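Local coordinates for protein bacterial regulatory proteins, TetR family (PDB 3NI7) that probably binds DNA as a dimeric TetR-family transcriptional regulator, through an N-terminal helix-turn-helix joined to an all-helical C-terminal domain, at residues A[64-69]-A[129-134]; A[54-59]-A[122-127]; A[89-94]-A[154-159]. All coordinates share one frame; numbering follows the deposited sequence.

Contact 1: residues A[64-69]-A[129-134]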
loop_
_atom_site.group_PDB
_atom_site.type_symbol
_atom_site.label_atom_id
_atom_site.label_comp_id
_atom_site.label_asym_id
_atom_site.label_seq_id
_atom_site.Cartn_x
_atom_site.Cartn_y
_atom_site.Cartn_z
ATOM N N SER A 64 -18.992 3.103 -9.240
ATOM C CA SER A 64 -20.383 3.476 -9.432
ATOM C C SER A 64 -21.318 2.663 -8.530
ATOM O O SER A 64 -22.379 3.149 -8.152
ATOM C CB SER A 64 -20.797 3.276 -10.859
ATOM O OG SER A 64 -21.352 1.977 -10.899
ATOM N N ARG A 65 -20.955 1.423 -8.204
ATOM C CA ARG A 65 -21.727 0.667 -7.183
ATOM C C ARG A 65 -21.697 1.434 -5.880
ATOM O O ARG A 65 -22.720 1.730 -5.262
ATOM C CB ARG A 65 -21.221 -0.784 -7.004
ATOM C CG ARG A 65 -21.866 -1.791 -8.051
ATOM C CD ARG A 65 -23.425 -1.960 -7.829
ATOM N NE ARG A 65 -23.758 -2.328 -6.413
ATOM C CZ ARG A 65 -24.257 -1.521 -5.453
ATOM N NH1 ARG A 65 -24.474 -2.025 -4.242
ATOM N NH2 ARG A 65 -24.563 -0.235 -5.664
HETATM N N MSE A 66 -20.498 1.829 -5.534
HETATM C CA MSE A 66 -20.280 2.667 -4.388
HETATM C C MSE A 66 -21.109 3.949 -4.439
HETATM O O MSE A 66 -21.641 4.412 -3.468
HETATM C CB MSE A 66 -18.816 3.011 -4.345
HETATM C CG MSE A 66 -18.348 3.446 -3.037
HETATM SE SE MSE A 66 -16.434 3.111 -2.863
HETATM C CE MSE A 66 -15.823 4.807 -3.564
ATOM N N LEU A 67 -21.219 4.538 -5.611
ATOM C CA LEU A 67 -21.984 5.779 -5.744
ATOM C C LEU A 67 -23.473 5.550 -5.535
ATOM O O LEU A 67 -24.122 6.363 -4.894
ATOM C CB LEU A 67 -21.756 6.398 -7.118
ATOM C CG LEU A 67 -22.534 7.676 -7.453
ATOM C CD1 LEU A 67 -22.168 8.741 -6.454
ATOM C CD2 LEU A 67 -22.298 8.170 -8.887
ATOM N N LYS A 68 -24.007 4.461 -6.106
ATOM C CA LYS A 68 -25.443 4.130 -5.994
ATOM C C LYS A 68 -25.769 3.923 -4.529
ATOM O O LYS A 68 -26.775 4.410 -4.009
ATOM C CB LYS A 68 -25.805 2.876 -6.792
ATOM N N GLU A 69 -24.874 3.239 -3.851
ATOM C CA GLU A 69 -25.017 3.083 -2.415
ATOM C C GLU A 69 -25.042 4.432 -1.717
ATOM O O GLU A 69 -25.936 4.694 -0.903
ATOM C CB GLU A 69 -23.882 2.222 -1.834
ATOM C CG GLU A 69 -24.204 1.616 -0.458
ATOM C CD GLU A 69 -25.463 0.757 -0.471
ATOM O OE1 GLU A 69 -26.230 0.777 0.549
ATOM O OE2 GLU A 69 -25.668 0.077 -1.531
ATOM N N VAL A 129 -10.362 7.916 -1.974
ATOM C CA VAL A 129 -10.244 8.121 -0.568
ATOM C C VAL A 129 -10.936 9.392 -0.156
ATOM O O VAL A 129 -11.567 9.439 0.907
ATOM C CB VAL A 129 -8.755 8.137 -0.144
ATOM C CG1 VAL A 129 -8.520 8.901 1.207
ATOM C CG2 VAL A 129 -8.242 6.678 -0.070
ATOM N N GLN A 130 -10.802 10.447 -0.941
ATOM C CA GLN A 130 -11.341 11.734 -0.486
ATOM C C GLN A 130 -12.829 11.775 -0.693
ATOM O O GLN A 130 -13.560 12.438 0.043
ATOM C CB GLN A 130 -10.671 12.859 -1.198
ATOM C CG GLN A 130 -9.236 12.977 -0.771
ATOM C CD GLN A 130 -8.494 13.958 -1.570
ATOM O OE1 GLN A 130 -9.019 14.493 -2.549
ATOM N NE2 GLN A 130 -7.260 14.230 -1.165
ATOM N N TRP A 131 -13.253 10.990 -1.674
ATOM C CA TRP A 131 -14.636 10.843 -2.041
ATOM C C TRP A 131 -15.351 10.040 -0.966
ATOM O O TRP A 131 -16.477 10.356 -0.600
ATOM C CB TRP A 131 -14.747 10.100 -3.395
ATOM C CG TRP A 131 -16.142 9.983 -3.818
ATOM C CD1 TRP A 131 -16.805 10.853 -4.561
ATOM C CD2 TRP A 131 -17.088 8.984 -3.439
ATOM N NE1 TRP A 131 -18.105 10.481 -4.700
ATOM C CE2 TRP A 131 -18.300 9.326 -4.000
ATOM C CE3 TRP A 131 -17.025 7.838 -2.663
ATOM C CZ2 TRP A 131 -19.440 8.556 -3.850
ATOM C CZ3 TRP A 131 -18.164 7.072 -2.518
ATOM C CH2 TRP A 131 -19.350 7.443 -3.103
ATOM N N VAL A 132 -14.732 8.978 -0.490
ATOM C CA VAL A 132 -15.418 8.172 0.509
ATOM C C VAL A 132 -15.594 9.007 1.804
ATOM O O VAL A 132 -16.645 8.979 2.460
ATOM C CB VAL A 132 -14.654 6.851 0.864
ATOM C CG1 VAL A 132 -15.461 6.069 1.815
ATOM C CG2 VAL A 132 -14.395 6.030 -0.344
ATOM N N ARG A 133 -14.540 9.753 2.118
ATOM C CA ARG A 133 -14.444 10.523 3.359
ATOM C C ARG A 133 -15.582 11.568 3.357
ATOM O O ARG A 133 -16.384 11.661 4.315
ATOM C CB ARG A 133 -13.038 11.139 3.433
ATOM C CG ARG A 133 -12.581 11.721 4.770
ATOM C CD ARG A 133 -11.282 12.654 4.574
ATOM N NE ARG A 133 -10.495 12.867 5.804
ATOM C CZ ARG A 133 -9.791 13.958 6.091
ATOM N NH1 ARG A 133 -9.688 14.978 5.207
ATOM N NH2 ARG A 133 -9.147 14.016 7.259
ATOM N N GLU A 134 -15.683 12.294 2.251
ATOM C CA GLU A 134 -16.742 13.279 2.096
ATOM C C GLU A 134 -18.106 12.607 2.049
ATOM O O GLU A 134 -19.088 13.167 2.550
ATOM C CB GLU A 134 -16.560 14.085 0.795
ATOM C CG GLU A 134 -15.959 15.433 0.939
ATOM C CD GLU A 134 -16.637 16.427 0.045
ATOM O OE1 GLU A 134 -17.510 17.205 0.491
ATOM O OE2 GLU A 134 -16.306 16.427 -1.136
#

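Contact 2: residues A[54-59]-A[122-127]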
loop_
_atom_site.group_PDB
_atom_site.type_symbol
_atom_site.label_atom_id
_atom_site.label_comp_id
_atom_site.label_asym_id
_atom_site.label_seq_id
_atom_site.Cartn_x
_atom_site.Cartn_y
_atom_site.Cartn_z
ATOM N N LEU A 54 -9.480 -0.952 -20.237
ATOM C CA LEU A 54 -10.427 -1.892 -19.613
ATOM C C LEU A 54 -10.335 -1.954 -18.065
ATOM O O LEU A 54 -11.334 -2.068 -17.335
ATOM C CB LEU A 54 -10.224 -3.297 -20.200
ATOM C CG LEU A 54 -10.531 -3.525 -21.699
ATOM C CD1 LEU A 54 -9.661 -4.639 -22.262
ATOM C CD2 LEU A 54 -11.990 -3.872 -21.875
ATOM N N ILE A 55 -9.107 -1.907 -17.576
ATOM C CA ILE A 55 -8.862 -1.841 -16.170
ATOM C C ILE A 55 -9.612 -0.635 -15.623
ATOM O O ILE A 55 -10.399 -0.744 -14.646
ATOM C CB ILE A 55 -7.367 -1.763 -15.836
ATOM C CG1 ILE A 55 -6.636 -2.947 -16.480
ATOM C CG2 ILE A 55 -7.165 -1.749 -14.259
ATOM C CD1 ILE A 55 -5.222 -3.148 -16.037
ATOM N N ASP A 56 -9.404 0.507 -16.267
ATOM C CA ASP A 56 -10.178 1.688 -15.923
ATOM C C ASP A 56 -11.663 1.385 -15.782
ATOM O O ASP A 56 -12.222 1.619 -14.689
ATOM C CB ASP A 56 -9.990 2.804 -16.945
ATOM C CG ASP A 56 -9.081 3.872 -16.437
ATOM O OD1 ASP A 56 -8.874 3.866 -15.193
ATOM O OD2 ASP A 56 -8.584 4.720 -17.249
ATOM N N ALA A 57 -12.281 0.865 -16.865
ATOM C CA ALA A 57 -13.727 0.569 -16.833
ATOM C C ALA A 57 -14.128 -0.378 -15.659
ATOM O O ALA A 57 -15.207 -0.234 -15.048
ATOM C CB ALA A 57 -14.160 0.024 -18.085
ATOM N N TRP A 58 -13.239 -1.308 -15.327
ATOM C CA TRP A 58 -13.509 -2.247 -14.261
ATOM C C TRP A 58 -13.599 -1.513 -12.901
ATOM O O TRP A 58 -14.516 -1.738 -12.086
ATOM C CB TRP A 58 -12.386 -3.293 -14.197
ATOM C CG TRP A 58 -12.644 -4.418 -13.266
ATOM C CD1 TRP A 58 -11.884 -4.793 -12.228
ATOM C CD2 TRP A 58 -13.743 -5.326 -13.312
ATOM N NE1 TRP A 58 -12.426 -5.899 -11.614
ATOM C CE2 TRP A 58 -13.578 -6.228 -12.265
ATOM C CE3 TRP A 58 -14.845 -5.466 -14.157
ATOM C CZ2 TRP A 58 -14.461 -7.232 -12.020
ATOM C CZ3 TRP A 58 -15.727 -6.460 -13.920
ATOM C CH2 TRP A 58 -15.542 -7.334 -12.857
ATOM N N PHE A 59 -12.609 -0.664 -12.661
ATOM C CA PHE A 59 -12.568 0.095 -11.433
ATOM C C PHE A 59 -13.632 1.189 -11.427
ATOM O O PHE A 59 -14.134 1.543 -10.394
ATOM C CB PHE A 59 -11.172 0.631 -11.207
ATOM C CG PHE A 59 -10.217 -0.424 -10.761
ATOM C CD1 PHE A 59 -9.478 -1.151 -11.648
ATOM C CD2 PHE A 59 -10.072 -0.708 -9.452
ATOM C CE1 PHE A 59 -8.591 -2.154 -11.215
ATOM C CE2 PHE A 59 -9.200 -1.709 -9.032
ATOM C CZ PHE A 59 -8.464 -2.424 -9.940
ATOM N N VAL A 122 -2.303 6.441 -8.610
ATOM C CA VAL A 122 -2.111 7.219 -7.408
ATOM C C VAL A 122 -3.274 8.217 -7.353
ATOM O O VAL A 122 -3.854 8.441 -6.309
ATOM C CB VAL A 122 -0.762 7.936 -7.470
ATOM C CG1 VAL A 122 -0.720 9.045 -6.504
ATOM C CG2 VAL A 122 0.367 6.963 -7.246
HETATM N N MSE A 123 -3.634 8.815 -8.485
HETATM C CA MSE A 123 -4.620 9.896 -8.441
HETATM C C MSE A 123 -5.984 9.284 -8.161
HETATM O O MSE A 123 -6.795 9.804 -7.367
HETATM C CB MSE A 123 -4.578 10.728 -9.707
HETATM C CG MSE A 123 -3.194 11.386 -9.955
HETATM SE SE MSE A 123 -2.565 12.770 -8.610
HETATM C CE MSE A 123 -3.066 14.375 -9.749
ATOM N N ARG A 124 -6.200 8.106 -8.730
ATOM C CA ARG A 124 -7.474 7.428 -8.525
ATOM C C ARG A 124 -7.677 7.163 -7.057
ATOM O O ARG A 124 -8.712 7.481 -6.478
ATOM C CB ARG A 124 -7.537 6.121 -9.301
ATOM C CG ARG A 124 -8.971 5.676 -9.630
ATOM C CD ARG A 124 -9.080 4.182 -10.048
ATOM N NE ARG A 124 -9.757 4.053 -11.357
ATOM C CZ ARG A 124 -11.065 4.203 -11.544
ATOM N NH1 ARG A 124 -11.568 4.103 -12.742
ATOM N NH2 ARG A 124 -11.871 4.462 -10.534
ATOM N N VAL A 125 -6.647 6.621 -6.443
ATOM C CA VAL A 125 -6.673 6.385 -5.016
ATOM C C VAL A 125 -7.090 7.636 -4.242
ATOM O O VAL A 125 -7.992 7.568 -3.420
ATOM C CB VAL A 125 -5.298 5.909 -4.533
ATOM C CG1 VAL A 125 -5.144 6.100 -3.053
ATOM C CG2 VAL A 125 -5.082 4.450 -4.905
ATOM N N SER A 126 -6.444 8.772 -4.499
ATOM C CA SER A 126 -6.719 9.979 -3.737
ATOM C C SER A 126 -8.163 10.386 -3.888
ATOM O O SER A 126 -8.856 10.570 -2.907
ATOM C CB SER A 126 -5.822 11.136 -4.143
ATOM O OG SER A 126 -4.479 10.814 -3.885
ATOM N N ARG A 127 -8.652 10.491 -5.114
ATOM C CA ARG A 127 -10.049 10.914 -5.288
ATOM C C ARG A 127 -10.945 9.960 -4.547
ATOM O O ARG A 127 -11.910 10.366 -3.908
ATOM C CB ARG A 127 -10.501 10.939 -6.742
ATOM C CG ARG A 127 -11.913 11.658 -6.873
ATOM C CD ARG A 127 -12.545 11.574 -8.305
ATOM N NE ARG A 127 -13.708 12.467 -8.531
ATOM C CZ ARG A 127 -14.976 12.199 -8.189
ATOM N NH1 ARG A 127 -15.293 11.064 -7.556
ATOM N NH2 ARG A 127 -15.938 13.080 -8.473
#

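Contact 3: residues A[89-94]-A[154-159]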
loop_
_atom_site.group_PDB
_atom_site.type_symbol
_atom_site.label_atom_id
_atom_site.label_comp_id
_atom_site.label_asym_id
_atom_site.label_seq_id
_atom_site.Cartn_x
_atom_site.Cartn_y
_atom_site.Cartn_z
HETATM N N MSE A 89 -16.629 -1.801 1.338
HETATM C CA MSE A 89 -17.068 -3.159 1.084
HETATM C C MSE A 89 -17.814 -3.282 -0.243
HETATM O O MSE A 89 -17.482 -4.155 -1.012
HETATM C CB MSE A 89 -17.874 -3.732 2.279
HETATM C CG MSE A 89 -17.009 -4.134 3.494
HETATM SE SE MSE A 89 -15.266 -4.991 3.071
HETATM C CE MSE A 89 -15.827 -6.490 1.888
ATOM N N ILE A 90 -18.754 -2.383 -0.542
ATOM C CA ILE A 90 -19.424 -2.382 -1.859
ATOM C C ILE A 90 -18.384 -2.360 -2.964
ATOM O O ILE A 90 -18.436 -3.085 -3.933
ATOM C CB ILE A 90 -20.315 -1.161 -2.072
ATOM C CG1 ILE A 90 -21.537 -1.198 -1.176
ATOM C CG2 ILE A 90 -20.825 -1.175 -3.457
ATOM C CD1 ILE A 90 -22.590 -2.158 -1.660
ATOM N N TRP A 91 -17.404 -1.525 -2.801
ATOM C CA TRP A 91 -16.368 -1.436 -3.809
ATOM C C TRP A 91 -15.692 -2.799 -3.960
ATOM O O TRP A 91 -15.488 -3.277 -5.076
ATOM C CB TRP A 91 -15.349 -0.395 -3.364
ATOM C CG TRP A 91 -14.467 0.095 -4.385
ATOM C CD1 TRP A 91 -14.793 0.917 -5.386
ATOM C CD2 TRP A 91 -13.058 -0.121 -4.469
ATOM N NE1 TRP A 91 -13.677 1.217 -6.142
ATOM C CE2 TRP A 91 -12.598 0.584 -5.601
ATOM C CE3 TRP A 91 -12.136 -0.843 -3.693
ATOM C CZ2 TRP A 91 -11.273 0.573 -6.004
ATOM C CZ3 TRP A 91 -10.820 -0.870 -4.077
ATOM C CH2 TRP A 91 -10.392 -0.166 -5.239
ATOM N N LEU A 92 -15.342 -3.441 -2.844
ATOM C CA LEU A 92 -14.599 -4.705 -2.979
ATOM C C LEU A 92 -15.467 -5.860 -3.444
ATOM O O LEU A 92 -15.004 -6.724 -4.189
ATOM C CB LEU A 92 -13.862 -5.032 -1.726
ATOM C CG LEU A 92 -12.657 -4.102 -1.499
ATOM C CD1 LEU A 92 -12.385 -3.958 0.006
ATOM C CD2 LEU A 92 -11.427 -4.625 -2.215
ATOM N N ASP A 93 -16.736 -5.833 -3.066
ATOM C CA ASP A 93 -17.688 -6.796 -3.567
ATOM C C ASP A 93 -17.852 -6.656 -5.096
ATOM O O ASP A 93 -17.850 -7.634 -5.841
ATOM C CB ASP A 93 -19.027 -6.641 -2.849
ATOM C CG ASP A 93 -18.996 -7.205 -1.428
ATOM O OD1 ASP A 93 -17.932 -7.716 -0.979
ATOM O OD2 ASP A 93 -20.042 -7.126 -0.746
ATOM N N ALA A 94 -17.981 -5.415 -5.550
ATOM C CA ALA A 94 -18.039 -5.144 -6.937
ATOM C C ALA A 94 -16.850 -5.821 -7.638
ATOM O O ALA A 94 -17.008 -6.624 -8.603
ATOM C CB ALA A 94 -18.017 -3.681 -7.158
ATOM N N THR A 154 -4.020 4.644 4.388
ATOM C CA THR A 154 -3.187 3.513 4.691
ATOM C C THR A 154 -4.076 2.339 4.933
ATOM O O THR A 154 -3.736 1.227 4.593
ATOM C CB THR A 154 -2.340 3.776 5.880
ATOM O OG1 THR A 154 -1.432 4.848 5.550
ATOM C CG2 THR A 154 -1.558 2.515 6.261
ATOM N N ILE A 155 -5.251 2.594 5.484
ATOM C CA ILE A 155 -6.180 1.496 5.750
ATOM C C ILE A 155 -6.798 0.984 4.474
ATOM O O ILE A 155 -6.963 -0.230 4.268
ATOM C CB ILE A 155 -7.301 1.872 6.772
ATOM C CG1 ILE A 155 -6.700 2.093 8.194
ATOM C CG2 ILE A 155 -8.327 0.754 6.855
ATOM C CD1 ILE A 155 -7.566 2.957 9.172
ATOM N N TYR A 156 -7.159 1.902 3.602
ATOM C CA TYR A 156 -7.850 1.484 2.381
ATOM C C TYR A 156 -6.894 0.701 1.494
ATOM O O TYR A 156 -7.175 -0.398 1.078
ATOM C CB TYR A 156 -8.480 2.655 1.742
ATOM C CG TYR A 156 -8.914 2.481 0.350
ATOM C CD1 TYR A 156 -10.177 1.986 0.019
ATOM C CD2 TYR A 156 -8.089 2.926 -0.678
ATOM C CE1 TYR A 156 -10.574 1.878 -1.337
ATOM C CE2 TYR A 156 -8.459 2.816 -2.006
ATOM C CZ TYR A 156 -9.687 2.307 -2.329
ATOM O OH TYR A 156 -9.937 2.293 -3.683
ATOM N N LEU A 157 -5.694 1.188 1.365
ATOM C CA LEU A 157 -4.662 0.390 0.741
ATOM C C LEU A 157 -4.490 -0.995 1.351
ATOM O O LEU A 157 -4.546 -1.990 0.655
ATOM C CB LEU A 157 -3.326 1.130 0.800
ATOM C CG LEU A 157 -3.294 2.265 -0.216
ATOM C CD1 LEU A 157 -1.922 2.820 -0.365
ATOM C CD2 LEU A 157 -3.720 1.732 -1.492
HETATM N N MSE A 158 -4.254 -1.062 2.654
HETATM C CA MSE A 158 -3.914 -2.349 3.273
HETATM C C MSE A 158 -5.036 -3.352 3.143
HETATM O O MSE A 158 -4.821 -4.510 2.761
HETATM C CB MSE A 158 -3.645 -2.187 4.730
HETATM C CG MSE A 158 -2.207 -2.099 5.127
HETATM SE SE MSE A 158 -2.290 -2.232 7.166
HETATM C CE MSE A 158 -0.334 -2.412 7.532
ATOM N N THR A 159 -6.244 -2.896 3.429
ATOM C CA THR A 159 -7.384 -3.770 3.331
ATOM C C THR A 159 -7.451 -4.347 1.932
ATOM O O THR A 159 -7.713 -5.537 1.754
ATOM C CB THR A 159 -8.646 -3.021 3.578
ATOM O OG1 THR A 159 -8.528 -2.361 4.825
ATOM C CG2 THR A 159 -9.823 -3.952 3.639
#

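Contact 1: residues A[64-69]-A[129-134]
Two nearly parallel helices of the TetR-type helical bundle are bridged here by a Met-aromatic contact between M66, on helix 51-69, and W131, on helix 115-135. The segment axes run in almost the same direction, 12° apart, but approach no closer than 11.9 Å, so large side chains do most of the bridging. W131 has the reach: with CG anti to its backbone N (chi1 -178°), its indole extends from one helix toward the other, while M66 comes from the opposite direction. M66, a selenomethionine in this crystal, bends at its last torsion (chi3 90°), which brings the methyl CE within 3.4 Å of CE3 of W131. The selenium of M66 lies 5.4 Å from the centroid of the six-membered ring of W131, well off the ring normal, so the approach is oblique. A flexible, polarisable side chain suits this place because it can follow both the indole and the branched V132, whose CG2 is 3.7 Å from CE of M66. L67 adds an aliphatic touch at the ring's edge, near its plane, where its CD1 stands 3.8 Å from CZ2 of W131; its side chain crosses the indole at about a right angle. No hydrogen bond links the segments, and cohesion between them is apolar. With W131 cut back to an alanine, a gap would probably open between the helices, and CE of M66 and CD1 of L67 would lose their shared aromatic partner. Helix 80-96 packs alongside both helices, with I90 against R65 and L87 against V132, while V129 turns to T153 and Y156 of helix 149-164.

Contact 2: residues A[54-59]-A[122-127]
This is a partly buried contact that combines a long salt bridge with aliphatic packing on a guanidinium face: R124 of helix 115-135 reaches across to D56 and F59 on helix 51-69, the helix that follows the predicted helix-turn-helix and runs on into the C-terminal bundle. The nearest CA atoms, those of F59 and R124, are 9.4 Å apart, a span suited to arginine, whose long chain can cross it and still present a flat charged group. R124 leaves its helix with CG anti to the backbone N (chi1 -155°), and a later bend at chi3 sets the guanidinium against the other helix. F59 supplies the floor: its CB lies over the centre of one guanidinium face, 3.6 Å from CZ of R124. The aromatic ring itself turns elsewhere, into the apolar core, where it packs on W91, L95 and I106; one residue thus offers an aliphatic base to the arginine and a ring to the interior. D56 approaches R124 at the edge of the guanidinium, and its OD1 forms a long salt bridge of 3.6 Å to NH1 of R124. The two flat groups are not coplanar, their planes standing 62° apart, so they do not form a paired, two-pronged bridge. Stronger partners for R124 come from the following turns of helix 51-69: D60 meets NH1 and D63 meets NH2. Three acidic residues thus gather round the guanidinium, probably offsetting its charge and limiting how its planar end can turn. On the other side of helix 115-135, V122, V125 and S126 face the second subunit. Such a continuous helix, shared by the DNA-binding part and the core domain, is characteristic of TetR-family regulators, and R124 ties it to a helix of the dimer interface.

Contact 3: residues A[89-94]-A[154-159]
W91 of helix 80-96 meets Y156 of helix 149-164 inside the all-helical C-terminal domain of this TetR-family protein. At the start of the W91 side chain, CB of W91 packs on SE, the selenium of M66. Because CG is anti to the backbone N (chi1 -163°), the indole swings out toward helix 149-164. Its polar atom, NE1, is buried but satisfied by a hydrogen bond to D63. Along the benzene half, CE3 comes beside CE1 of Y156, and CZ3 of W91 lies 3.8 Å from CZ of Y156. At the far end, CH2 and CZ2 sit beneath the hydroxyl OH of Y156, which stands over one face of the indole toward its rim. The rings meet obliquely, with centroids 5.2 Å apart and planes at 46°. Two large aromatic residues suit this buried position, since their combined reach lets them meet between the two helices. L92 faces T159 more loosely, with CD1 of L92 and CG2 of T159 4.4 Å apart. T159 can be polar in this apolar setting because its OG1 donates a 2.7 Å hydrogen bond to O of I155, reaching that carbonyl from the face opposite the one used by the backbone N of T159.

How the contacts relate
Contacts 1 and 2 are two rungs between the same pair of helices, 51-69 and 115-135, with centres about 13 Å apart. Contact 3 joins the helices that follow each of these in the chain, 80-96 and 149-164, and its centre lies about 11 Å from that of contact 1 and 13 Å from that of contact 2. Along the sequence all three first segments precede all three second segments, so the contacts interlock and none is closed locally. Side chains of contact 3 pack against those of both other contacts, so the three adjoin. Together they connect the helix leaving the DNA-binding region with helices that face the second subunit.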